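Local coordinates for protein nidogen (Mus musculus, PDB 1NPE) that is a basement-membrane glycoprotein, also called entactin, whose six-bladed YWTD beta-propeller domain probably binds laminin, at residues V115-G120 with G134-T139. Numbering follows the deposited sequence.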
loop_
_atom_site.group_PDB
_atom_site.type_symbol
_atom_site.label_atom_id
_atom_site.label_comp_id
_atom_site.label_asym_id
_atom_site.label_seq_id
_atom_site.Cartn_x
_atom_site.Cartn_y
_atom_site.Cartn_z
ATOM N N VAL A 115 16.616 2.253 -9.585
ATOM C CA VAL A 115 15.953 2.927 -8.485
ATOM C C VAL A 115 15.871 4.389 -8.890
ATOM O O VAL A 115 16.880 5.098 -8.911
ATOM C CB VAL A 115 16.743 2.774 -7.158
ATOM C CG1 VAL A 115 16.083 3.578 -6.047
ATOM C CG2 VAL A 115 16.818 1.300 -6.757
ATOM N N LEU A 116 14.671 4.824 -9.259
ATOM C CA LEU A 116 14.449 6.200 -9.680
ATOM C C LEU A 116 14.579 7.163 -8.499
ATOM O O LEU A 116 15.256 8.180 -8.604
ATOM C CB LEU A 116 13.075 6.331 -10.346
ATOM C CG LEU A 116 12.912 7.445 -11.386
ATOM C CD1 LEU A 116 13.965 7.290 -12.487
ATOM C CD2 LEU A 116 11.507 7.403 -11.978
ATOM N N PHE A 117 13.946 6.826 -7.378
ATOM C CA PHE A 117 14.003 7.655 -6.176
ATOM C C PHE A 117 14.026 6.756 -4.947
ATOM O O PHE A 117 13.375 5.716 -4.930
ATOM C CB PHE A 117 12.773 8.571 -6.070
ATOM C CG PHE A 117 12.588 9.500 -7.238
ATOM C CD1 PHE A 117 13.451 10.572 -7.435
ATOM C CD2 PHE A 117 11.534 9.312 -8.130
ATOM C CE1 PHE A 117 13.269 11.449 -8.507
ATOM C CE2 PHE A 117 11.340 10.183 -9.208
ATOM C CZ PHE A 117 12.212 11.256 -9.397
ATOM N N ASP A 118 14.732 7.171 -3.901
ATOM C CA ASP A 118 14.783 6.365 -2.684
ATOM C C ASP A 118 15.058 7.152 -1.412
ATOM O O ASP A 118 15.512 6.595 -0.411
ATOM C CB ASP A 118 15.782 5.209 -2.826
ATOM C CG ASP A 118 17.215 5.678 -2.942
ATOM O OD1 ASP A 118 17.443 6.892 -3.158
ATOM O OD2 ASP A 118 18.114 4.824 -2.805
ATOM N N THR A 119 14.814 8.454 -1.472
ATOM C CA THR A 119 14.986 9.331 -0.324
ATOM C C THR A 119 13.690 10.118 -0.228
ATOM O O THR A 119 13.004 10.291 -1.230
ATOM C CB THR A 119 16.194 10.294 -0.494
ATOM O OG1 THR A 119 16.065 11.037 -1.712
ATOM C CG2 THR A 119 17.502 9.517 -0.510
ATOM N N GLY A 120 13.328 10.542 0.980
ATOM C CA GLY A 120 12.096 11.291 1.168
ATOM C C GLY A 120 10.830 10.462 0.950
ATOM O O GLY A 120 9.744 11.013 0.754
ATOM N N GLY A 134 5.548 13.198 -20.598
ATOM C CA GLY A 134 6.713 12.785 -19.830
ATOM C C GLY A 134 6.708 13.063 -18.335
ATOM O O GLY A 134 7.766 13.288 -17.736
ATOM N N ASN A 135 5.536 13.012 -17.716
ATOM C CA ASN A 135 5.439 13.265 -16.279
ATOM C C ASN A 135 5.006 12.085 -15.409
ATOM O O ASN A 135 4.180 11.263 -15.805
ATOM C CB ASN A 135 4.547 14.469 -16.020
ATOM C CG ASN A 135 5.177 15.758 -16.488
ATOM O OD1 ASN A 135 6.320 16.075 -16.136
ATOM N ND2 ASN A 135 4.438 16.512 -17.288
ATOM N N LEU A 136 5.561 12.049 -14.200
ATOM C CA LEU A 136 5.293 11.015 -13.208
ATOM C C LEU A 136 4.702 11.685 -11.968
ATOM O O LEU A 136 5.165 12.752 -11.560
ATOM C CB LEU A 136 6.609 10.321 -12.840
ATOM C CG LEU A 136 6.586 9.095 -11.927
ATOM C CD1 LEU A 136 5.761 7.973 -12.554
ATOM C CD2 LEU A 136 8.002 8.626 -11.687
ATOM N N TYR A 137 3.691 11.055 -11.370
ATOM C CA TYR A 137 3.029 11.584 -10.172
ATOM C C TYR A 137 2.808 10.473 -9.136
ATOM O O TYR A 137 2.453 9.347 -9.488
ATOM C CB TYR A 137 1.657 12.178 -10.533
ATOM C CG TYR A 137 1.662 13.201 -11.658
ATOM C CD1 TYR A 137 1.430 12.815 -12.979
ATOM C CD2 TYR A 137 1.872 14.557 -11.396
ATOM C CE1 TYR A 137 1.406 13.755 -14.010
ATOM C CE2 TYR A 137 1.851 15.499 -12.413
ATOM C CZ TYR A 137 1.619 15.093 -13.720
ATOM O OH TYR A 137 1.613 16.028 -14.733
ATOM N N TRP A 138 2.968 10.790 -7.857
ATOM C CA TRP A 138 2.748 9.780 -6.822
ATOM C C TRP A 138 2.311 10.365 -5.495
ATOM O O TRP A 138 2.437 11.571 -5.268
ATOM C CB TRP A 138 4.000 8.924 -6.615
ATOM C CG TRP A 138 5.177 9.653 -6.024
ATOM C CD1 TRP A 138 5.493 9.767 -4.695
ATOM C CD2 TRP A 138 6.231 10.302 -6.743
ATOM N NE1 TRP A 138 6.682 10.437 -4.548
ATOM C CE2 TRP A 138 7.159 10.775 -5.788
ATOM C CE3 TRP A 138 6.489 10.522 -8.103
ATOM C CZ2 TRP A 138 8.331 11.456 -6.152
ATOM C CZ3 TRP A 138 7.651 11.199 -8.464
ATOM C CH2 TRP A 138 8.558 11.658 -7.490
ATOM N N THR A 139 1.764 9.505 -4.637
ATOM C CA THR A 139 1.334 9.922 -3.306
ATOM C C THR A 139 2.212 9.223 -2.279
ATOM O O THR A 139 2.784 8.164 -2.550
ATOM C CB THR A 139 -0.133 9.531 -2.988
ATOM O OG1 THR A 139 -0.224 8.117 -2.777
ATOM C CG2 THR A 139 -1.058 9.931 -4.112
#
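Phe117 and Trp138 meet through their rings, and the path is easiest to follow along the phenylalanine. From CB, CG sits anti to the carbonyl carbon (chi1 -59°), which carries the ring across toward 134-139. The contact is made by the CD2, CE2 and CZ side of the ring. CD2 lies 3.8 Å from Trp138 CH2. CE2, the nearest atom, is 3.6 Å from the same CH2 and also has Trp138 CZ3 within touching range. CZ comes last, 4.1 Å from Trp138 CH2. The two rings meet obliquely, their planes inclined at 35° and the phenyl centroid 5.2 Å from that of the six-membered ring of the indole. CE2 also has Leu136 CD2 for a looser neighbour, lying at the edge of the phenyl ring.

The strands belong to successive blades of the YWTD propeller: 114-117 is the outermost strand of one four-stranded blade, whereas 135-140 is the second strand of the next. Their short segments run 72° apart with axes no closer than 11.6 Å, and long side chains bridge the gap. Within the first blade, a classic beta bulge sets Leu116 and Phe117 both opposite Ile103, and both side chains leave the backbone toward the neighbouring blade. Leu116 meets Leu136 tip to tip, CD2 against CD2 at 3.7 Å. In Trp138, CG is tucked between backbone N and carbonyl carbon, a turn that brings the six-membered ring up to Phe117; the indole also touches Ile103, Ile127 and Leu121, while NE1 makes a weak hydrogen bond to Glu149 OE2. Arg158 packs against both aromatic side chains.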